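PDB 2WAN: pullulanase from Bacillus acidopullulyticus, which hydrolyses the alpha-1,6-glucosidic linkages of pullulan and the alpha-1,6 branch points of related starch-derived polysaccharides, as a multidomain glycoside hydrolase of the alpha-amylase type. Local coordinates for residues Q389-P394 against D566-Q571; S818-L823 against D895-K900; Q173-A178 against G203-G208. One frame throughout, in Å; residues are numbered along the deposited sequence.

Contact 1. Residues Q389-P394 against D566-Q571; sequences QTAVDP and DKIVPQ
K567 and I568, at the end of helix 564-568 in the alpha-amylase-type catalytic region, pack on Q389-P394, the end of edge strand 388-391 in the carbohydrate-binding module 48 beta-sandwich, so the contact joins two domains. Polar contact centres on K567: NZ donates to T390 O at 3.0 Å, lying in the carbonyl plane with a C=O...N angle of 156°. CD already lies beside this oxygen, and the bend at chi3 (-71°) turns CE, and with it NZ, along it. Water 1, bonded to T390 OG1 at 2.7 Å, also accepts a weak bond from NZ, and D564 adds a long, weak ion pair. The aliphatic part of K567 is crossed at about a right angle by Q389, whose OE1 lies 3.6 Å from K567 CG. Cut back to an alanine, K567 would probably leave T390 O without its ammonium donor and Q389 without the chain it crosses. A further bond between the two parts runs from V392 N to the D564 carboxylate (OD1), while A391 pairs with Y380 inside the module. Apolar contact falls to I568, which V331 of the module also touches. Its CG1, set anti to the carbonyl carbon (chi1 -58°), meets A391 CB at 3.6 Å; beyond it, I568 CD1 ends against the CD corner of P394, 3.6 Å from P394 CD.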
loop_
_atom_site.group_PDB
_atom_site.type_symbol
_atom_site.label_atom_id
_atom_site.label_comp_id
_atom_site.label_asym_id
_atom_site.label_seq_id
_atom_site.Cartn_x
_atom_site.Cartn_y
_atom_site.Cartn_z
ATOM N N GLN A 389 13.895 -26.757 9.624
ATOM C CA GLN A 389 12.699 -26.839 8.794
ATOM C C GLN A 389 13.067 -26.687 7.331
ATOM O O GLN A 389 14.180 -26.267 7.011
ATOM C CB GLN A 389 11.703 -25.741 9.186
ATOM C CG GLN A 389 11.340 -25.699 10.685
ATOM C CD GLN A 389 10.266 -24.665 10.981
ATOM O OE1 GLN A 389 9.103 -24.844 10.615
ATOM N NE2 GLN A 389 10.648 -23.590 11.652
ATOM N N THR A 390 12.124 -27.021 6.446
ATOM C CA THR A 390 12.328 -26.811 5.008
ATOM C C THR A 390 11.475 -25.636 4.540
ATOM O O THR A 390 10.407 -25.361 5.106
ATOM C CB THR A 390 11.988 -28.056 4.165
ATOM O OG1 THR A 390 10.634 -28.429 4.405
ATOM C CG2 THR A 390 12.897 -29.231 4.538
ATOM N N ALA A 391 11.939 -24.961 3.498
ATOM C CA ALA A 391 11.221 -23.797 2.966
ATOM C C ALA A 391 11.367 -23.749 1.448
ATOM O O ALA A 391 12.391 -24.160 0.883
ATOM C CB ALA A 391 11.745 -22.513 3.599
ATOM N N VAL A 392 10.312 -23.277 0.797
ATOM C CA VAL A 392 10.364 -22.931 -0.622
ATOM C C VAL A 392 11.127 -21.603 -0.748
ATOM O O VAL A 392 10.936 -20.677 0.053
ATOM C CB VAL A 392 8.927 -22.843 -1.227
ATOM C CG1 VAL A 392 8.961 -22.355 -2.712
ATOM C CG2 VAL A 392 8.211 -24.182 -1.118
ATOM N N ASP A 393 12.024 -21.531 -1.728
ATOM C CA ASP A 393 12.748 -20.315 -2.038
ATOM C C ASP A 393 11.767 -19.144 -2.258
ATOM O O ASP A 393 10.942 -19.222 -3.159
ATOM C CB ASP A 393 13.543 -20.546 -3.320
ATOM C CG ASP A 393 14.632 -19.513 -3.545
ATOM O OD1 ASP A 393 14.516 -18.389 -3.030
ATOM O OD2 ASP A 393 15.642 -19.846 -4.233
ATOM N N PRO A 394 11.871 -18.059 -1.453
ATOM C CA PRO A 394 11.010 -16.884 -1.691
ATOM C C PRO A 394 11.174 -16.305 -3.101
ATOM O O PRO A 394 10.270 -15.617 -3.600
ATOM C CB PRO A 394 11.507 -15.874 -0.645
ATOM C CG PRO A 394 11.975 -16.736 0.484
ATOM C CD PRO A 394 12.694 -17.873 -0.238
ATOM N N ASP A 566 9.409 -17.008 7.642
ATOM C CA ASP A 566 9.658 -17.299 9.061
ATOM C C ASP A 566 10.474 -18.562 9.244
ATOM O O ASP A 566 11.168 -18.704 10.254
ATOM C CB ASP A 566 8.356 -17.398 9.874
ATOM C CG ASP A 566 7.973 -16.073 10.537
ATOM O OD1 ASP A 566 8.800 -15.133 10.520
ATOM O OD2 ASP A 566 6.834 -15.972 11.050
ATOM N N LYS A 567 10.407 -19.465 8.263
ATOM C CA LYS A 567 11.244 -20.675 8.311
ATOM C C LYS A 567 12.713 -20.404 7.932
ATOM O O LYS A 567 13.600 -21.189 8.266
ATOM C CB LYS A 567 10.625 -21.813 7.475
ATOM C CG LYS A 567 9.293 -22.330 8.048
ATOM C CD LYS A 567 8.715 -23.532 7.280
ATOM C CE LYS A 567 8.168 -23.198 5.890
ATOM N NZ LYS A 567 7.601 -24.441 5.258
ATOM N N ILE A 568 12.980 -19.294 7.250
ATOM C CA ILE A 568 14.338 -18.976 6.807
ATOM C C ILE A 568 15.014 -17.965 7.741
ATOM O O ILE A 568 16.161 -18.170 8.150
ATOM C CB ILE A 568 14.364 -18.510 5.319
ATOM C CG1 ILE A 568 13.767 -19.610 4.428
ATOM C CG2 ILE A 568 15.807 -18.137 4.863
ATOM C CD1 ILE A 568 13.530 -19.191 2.985
ATOM N N VAL A 569 14.309 -16.880 8.068
ATOM C CA VAL A 569 14.834 -15.846 8.972
ATOM C C VAL A 569 13.723 -15.486 9.973
ATOM O O VAL A 569 12.946 -14.547 9.727
ATOM C CB VAL A 569 15.304 -14.564 8.226
ATOM C CG1 VAL A 569 16.177 -13.698 9.141
ATOM C CG2 VAL A 569 16.093 -14.896 6.952
ATOM N N PRO A 570 13.632 -16.249 11.090
ATOM C CA PRO A 570 12.524 -16.142 12.039
ATOM C C PRO A 570 12.152 -14.707 12.414
ATOM O O PRO A 570 12.997 -13.933 12.889
ATOM C CB PRO A 570 13.027 -16.956 13.245
ATOM C CG PRO A 570 13.815 -18.061 12.594
ATOM C CD PRO A 570 14.526 -17.379 11.439
ATOM N N GLN A 571 10.888 -14.378 12.139
ATOM C CA GLN A 571 10.250 -13.071 12.428
ATOM C C GLN A 571 10.696 -11.846 11.643
ATOM O O GLN A 571 9.950 -10.871 11.576
ATOM C CB GLN A 571 10.315 -12.717 13.919
ATOM C CG GLN A 571 9.534 -13.654 14.828
ATOM C CD GLN A 571 9.549 -13.148 16.260
ATOM O OE1 GLN A 571 10.005 -12.031 16.529
ATOM N NE2 GLN A 571 9.072 -13.971 17.185
HETATM O O HOH W 1 8.454 -27.123 3.370
#

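Contact 2. Residues S818-L823 against D895-K900; sequences SSMIHL and DQIGEK
In I897, CG1 stands anti to the carbonyl carbon (chi1 -55°) and CG2 anti to the backbone N, so the two branches spread over different parts of helix 811-826. CD1 runs to the methyl end of M820, whose chain bends at chi2 (-69°) to bring CE within 3.7 Å of I897 CD1. CG2 lies over the backbone of S819 and, more loosely, beside L823 CD2. S819 CB comes up to I897 CB itself, at 3.9 Å, and against the I897 carbonyl oxygen. Two waters bridge the polar flank: water 2 donates to both S819 OG and I897 O (2.6 Å to the latter), and water 3 donates to S819 OG while accepting from I897 N at 2.9 Å. Farther along, E899 OE2 lies 3.6 Å from L823 CD1, and E899 OE1 bonds to H827. The contact seats the C-terminal all-beta domain on a helix following the last strand of the catalytic barrel; M820 and L823 also touch I918 of that domain. Between the two segments the contact is apolar packing plus water bridges, with the E899-H827 bond just beyond: S819 OG, which also bonds to D815 O, links through the two waters to both backbone polar groups of I897.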
loop_
_atom_site.group_PDB
_atom_site.type_symbol
_atom_site.label_atom_id
_atom_site.label_comp_id
_atom_site.label_asym_id
_atom_site.label_seq_id
_atom_site.Cartn_x
_atom_site.Cartn_y
_atom_site.Cartn_z
ATOM N N SER A 818 -19.038 4.139 -22.529
ATOM C CA SER A 818 -18.090 4.117 -23.646
ATOM C C SER A 818 -17.949 5.510 -24.250
ATOM O O SER A 818 -16.836 5.959 -24.530
ATOM C CB SER A 818 -18.537 3.108 -24.717
ATOM O OG SER A 818 -17.695 3.189 -25.866
ATOM N N SER A 819 -19.066 6.219 -24.408
ATOM C CA SER A 819 -19.034 7.545 -25.035
ATOM C C SER A 819 -18.252 8.549 -24.171
ATOM O O SER A 819 -17.501 9.370 -24.708
ATOM C CB SER A 819 -20.460 8.064 -25.294
ATOM O OG SER A 819 -21.092 7.303 -26.320
ATOM N N MET A 820 -18.437 8.478 -22.848
ATOM C CA MET A 820 -17.689 9.303 -21.892
ATOM C C MET A 820 -16.205 8.993 -21.915
ATOM O O MET A 820 -15.370 9.901 -21.887
ATOM C CB MET A 820 -18.213 9.118 -20.463
ATOM C CG MET A 820 -19.325 10.067 -20.108
ATOM S SD MET A 820 -18.830 11.820 -19.960
ATOM C CE MET A 820 -20.474 12.442 -19.550
ATOM N N ILE A 821 -15.882 7.701 -21.938
ATOM C CA ILE A 821 -14.477 7.280 -21.923
ATOM C C ILE A 821 -13.780 7.731 -23.213
ATOM O O ILE A 821 -12.700 8.323 -23.157
ATOM C CB ILE A 821 -14.361 5.774 -21.691
ATOM C CG1 ILE A 821 -14.748 5.454 -20.251
ATOM C CG2 ILE A 821 -12.914 5.258 -21.992
ATOM C CD1 ILE A 821 -15.187 3.999 -20.049
ATOM N N HIS A 822 -14.414 7.498 -24.361
ATOM C CA HIS A 822 -13.834 7.935 -25.641
ATOM C C HIS A 822 -13.670 9.453 -25.737
ATOM O O HIS A 822 -12.675 9.934 -26.275
ATOM C CB HIS A 822 -14.660 7.406 -26.817
ATOM C CG HIS A 822 -14.543 5.920 -27.001
ATOM N ND1 HIS A 822 -13.693 5.343 -27.918
ATOM C CD2 HIS A 822 -15.161 4.895 -26.370
ATOM C CE1 HIS A 822 -13.813 4.027 -27.862
ATOM N NE2 HIS A 822 -14.693 3.730 -26.926
ATOM N N LEU A 823 -14.629 10.200 -25.199
ATOM C CA LEU A 823 -14.499 11.665 -25.144
ATOM C C LEU A 823 -13.228 12.097 -24.375
ATOM O O LEU A 823 -12.441 12.910 -24.880
ATOM C CB LEU A 823 -15.750 12.302 -24.525
ATOM C CG LEU A 823 -15.730 13.849 -24.534
ATOM C CD1 LEU A 823 -16.069 14.392 -25.921
ATOM C CD2 LEU A 823 -16.728 14.352 -23.519
ATOM N N ASP A 895 -28.877 11.647 -22.471
ATOM C CA ASP A 895 -28.242 10.362 -22.735
ATOM C C ASP A 895 -27.291 10.346 -23.929
ATOM O O ASP A 895 -26.781 9.286 -24.283
ATOM C CB ASP A 895 -29.282 9.209 -22.822
ATOM C CG ASP A 895 -30.242 9.353 -23.988
ATOM O OD1 ASP A 895 -30.016 10.204 -24.874
ATOM O OD2 ASP A 895 -31.247 8.601 -24.030
ATOM N N GLN A 896 -27.042 11.507 -24.546
ATOM C CA GLN A 896 -26.191 11.548 -25.740
ATOM C C GLN A 896 -24.876 12.261 -25.465
ATOM O O GLN A 896 -24.890 13.455 -25.172
ATOM C CB GLN A 896 -26.892 12.297 -26.866
ATOM C CG GLN A 896 -28.271 11.795 -27.237
ATOM C CD GLN A 896 -28.735 12.409 -28.540
ATOM O OE1 GLN A 896 -28.318 11.991 -29.623
ATOM N NE2 GLN A 896 -29.579 13.427 -28.444
ATOM N N ILE A 897 -23.744 11.558 -25.607
ATOM C CA ILE A 897 -22.424 12.145 -25.384
ATOM C C ILE A 897 -21.569 11.803 -26.610
ATOM O O ILE A 897 -21.598 10.662 -27.075
ATOM C CB ILE A 897 -21.729 11.523 -24.143
ATOM C CG1 ILE A 897 -22.612 11.640 -22.892
ATOM C CG2 ILE A 897 -20.300 12.111 -23.928
ATOM C CD1 ILE A 897 -22.800 13.059 -22.378
ATOM N N GLY A 898 -20.835 12.770 -27.148
ATOM C CA GLY A 898 -20.011 12.462 -28.309
ATOM C C GLY A 898 -19.219 13.637 -28.827
ATOM O O GLY A 898 -19.081 14.663 -28.152
ATOM N N GLU A 899 -18.728 13.482 -30.060
ATOM C CA GLU A 899 -17.935 14.520 -30.711
ATOM C C GLU A 899 -18.737 15.440 -31.631
ATOM O O GLU A 899 -18.198 16.435 -32.130
ATOM C CB GLU A 899 -16.823 13.857 -31.536
ATOM C CG GLU A 899 -15.890 12.966 -30.711
ATOM C CD GLU A 899 -14.934 13.756 -29.804
ATOM O OE1 GLU A 899 -14.709 14.954 -30.071
ATOM O OE2 GLU A 899 -14.363 13.148 -28.861
ATOM N N LYS A 900 -19.999 15.083 -31.877
ATOM C CA LYS A 900 -20.819 15.725 -32.910
ATOM C C LYS A 900 -21.744 16.777 -32.303
ATOM O O LYS A 900 -22.170 16.658 -31.147
ATOM C CB LYS A 900 -21.696 14.690 -33.636
ATOM C CG LYS A 900 -20.950 13.537 -34.321
ATOM C CD LYS A 900 -21.955 12.409 -34.603
ATOM C CE LYS A 900 -21.306 11.187 -35.228
ATOM N NZ LYS A 900 -21.307 11.269 -36.708
HETATM O O HOH W 2 -21.368 8.750 -28.890
HETATM O O HOH W 3 -23.674 8.670 -26.103
#

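Contact 3. Residues Q173-A178 against G203-G208; sequences QQALGA and GTLPAG
L176 and A175 form the bumps of a short turn that leans on L205 and its neighbours, within the X25 domain of the pullulanase. This is a beta-sandwich-like module, and the turn belongs to the long connection between strands 166-170 and 192-195; its partner is the end of strand 198-205, which pairs with strand 238-245 in an antiparallel sheet. The main knob is the isobutyl group of L176. CG stands anti to the carbonyl carbon (chi1 -72°), which carries the branch across to the strand, where it crosses the L205 side chain at about a right angle. L205 CD1 rests over the branch carbon of L176, 3.6 Å from CG and equally close to CD2, while CD1 of L176 is more distant. The hollow that takes CD2 is made by G203: its CA lies 3.7 Å from L176 CD2, and a beta carbon there would point at the turn and collide with that methyl. The lack of a side chain on G203 thus gives L176 its seat against the strand. A175 supplies the second, smaller bump. Its CB fits between L205 CD1, at 3.8 Å, and P206 CD, at 4.1 Å, so one leucine methyl serves both residues of the turn. L205 is also packed against L231 and V233 of strand 223-233 and F242 of strand 238-245. No hydrogen bond joins the two segments. The turn holds its own shape: A178 N bonds to Q173 O at 2.9 Å, and G177, with positive phi (100°), donates from its N to Q174 O at 2.8 Å.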
loop_
_atom_site.group_PDB
_atom_site.type_symbol
_atom_site.label_atom_id
_atom_site.label_comp_id
_atom_site.label_asym_id
_atom_site.label_seq_id
_atom_site.Cartn_x
_atom_site.Cartn_y
_atom_site.Cartn_z
ATOM N N GLN A 173 5.892 29.692 27.592
ATOM C CA GLN A 173 5.854 28.857 26.391
ATOM C C GLN A 173 5.876 29.637 25.077
ATOM O O GLN A 173 6.542 29.229 24.124
ATOM C CB GLN A 173 4.679 27.882 26.432
ATOM C CG GLN A 173 5.079 26.502 26.934
ATOM C CD GLN A 173 3.947 25.505 26.850
ATOM O OE1 GLN A 173 3.939 24.624 25.990
ATOM N NE2 GLN A 173 2.974 25.648 27.732
ATOM N N GLN A 174 5.149 30.751 25.037
ATOM C CA GLN A 174 5.143 31.632 23.873
ATOM C C GLN A 174 6.514 32.254 23.665
ATOM O O GLN A 174 7.023 32.274 22.539
ATOM C CB GLN A 174 4.073 32.715 24.010
ATOM C CG GLN A 174 2.664 32.180 23.842
ATOM C CD GLN A 174 1.611 33.262 23.848
ATOM O OE1 GLN A 174 0.585 33.131 23.189
ATOM N NE2 GLN A 174 1.852 34.334 24.599
ATOM N N ALA A 175 7.109 32.730 24.758
ATOM C CA ALA A 175 8.466 33.283 24.758
ATOM C C ALA A 175 9.534 32.273 24.309
ATOM O O ALA A 175 10.665 32.651 23.997
ATOM C CB ALA A 175 8.806 33.844 26.131
ATOM N N LEU A 176 9.167 30.995 24.281
ATOM C CA LEU A 176 10.044 29.941 23.781
ATOM C C LEU A 176 9.557 29.395 22.438
ATOM O O LEU A 176 9.976 28.319 22.004
ATOM C CB LEU A 176 10.190 28.819 24.815
ATOM C CG LEU A 176 11.023 29.169 26.051
ATOM C CD1 LEU A 176 10.965 28.070 27.102
ATOM C CD2 LEU A 176 12.467 29.465 25.666
ATOM N N GLY A 177 8.660 30.141 21.795
ATOM C CA GLY A 177 8.250 29.852 20.425
ATOM C C GLY A 177 6.936 29.120 20.233
ATOM O O GLY A 177 6.484 28.965 19.098
ATOM N N ALA A 178 6.322 28.668 21.329
ATOM C CA ALA A 178 5.043 27.956 21.253
ATOM C C ALA A 178 3.909 28.909 20.895
ATOM O O ALA A 178 3.964 30.099 21.207
ATOM C CB ALA A 178 4.738 27.229 22.560
ATOM N N GLY A 203 16.641 27.468 26.260
ATOM C CA GLY A 203 16.041 28.521 25.458
ATOM C C GLY A 203 16.335 29.856 26.097
ATOM O O GLY A 203 16.641 29.922 27.288
ATOM N N THR A 204 16.251 30.922 25.307
ATOM C CA THR A 204 16.485 32.270 25.818
ATOM C C THR A 204 15.168 32.947 26.162
ATOM O O THR A 204 14.247 32.990 25.348
ATOM C CB THR A 204 17.298 33.135 24.821
ATOM O OG1 THR A 204 18.420 32.381 24.351
ATOM C CG2 THR A 204 17.800 34.410 25.496
ATOM N N LEU A 205 15.097 33.462 27.385
ATOM C CA LEU A 205 13.909 34.119 27.910
ATOM C C LEU A 205 14.170 35.600 28.160
ATOM O O LEU A 205 15.208 35.954 28.714
ATOM C CB LEU A 205 13.481 33.441 29.219
ATOM C CG LEU A 205 12.221 32.567 29.331
ATOM C CD1 LEU A 205 11.658 32.102 27.995
ATOM C CD2 LEU A 205 12.469 31.383 30.266
ATOM N N PRO A 206 13.228 36.473 27.749
ATOM C CA PRO A 206 13.322 37.887 28.128
ATOM C C PRO A 206 13.149 38.071 29.638
ATOM O O PRO A 206 12.584 37.195 30.307
ATOM C CB PRO A 206 12.149 38.533 27.376
ATOM C CG PRO A 206 11.824 37.581 26.266
ATOM C CD PRO A 206 12.094 36.225 26.839
ATOM N N ALA A 207 13.636 39.194 30.161
ATOM C CA ALA A 207 13.489 39.534 31.578
ATOM C C ALA A 207 12.041 39.404 32.051
ATOM O O ALA A 207 11.108 39.656 31.283
ATOM C CB ALA A 207 13.999 40.943 31.835
ATOM N N GLY A 208 11.860 39.002 33.308
ATOM C CA GLY A 208 10.529 38.947 33.916
ATOM C C GLY A 208 10.283 37.743 34.805
ATOM O O GLY A 208 11.168 36.908 34.994
#

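In the fold
The three contacts follow one another in series along the chain, contact 3 first and contact 2 last, and none touches another. Contact 3 lies inside the X25 module, whereas contacts 1 and 2 join the catalytic region to its flanking beta domains: the carbohydrate-binding module 48 at 389-394 and the C-terminal all-beta domain at 895-900. Contacts 1 and 2 sit on opposite sides of the chain's centre, with their own centres 54 Å apart. Contact 3 is remote from both, its centre 56 Å from that of contact 1 and 64 Å from that of contact 2. An acetate near T390 and a glycerol bonded to E899 O probably come from the crystallisation liquor.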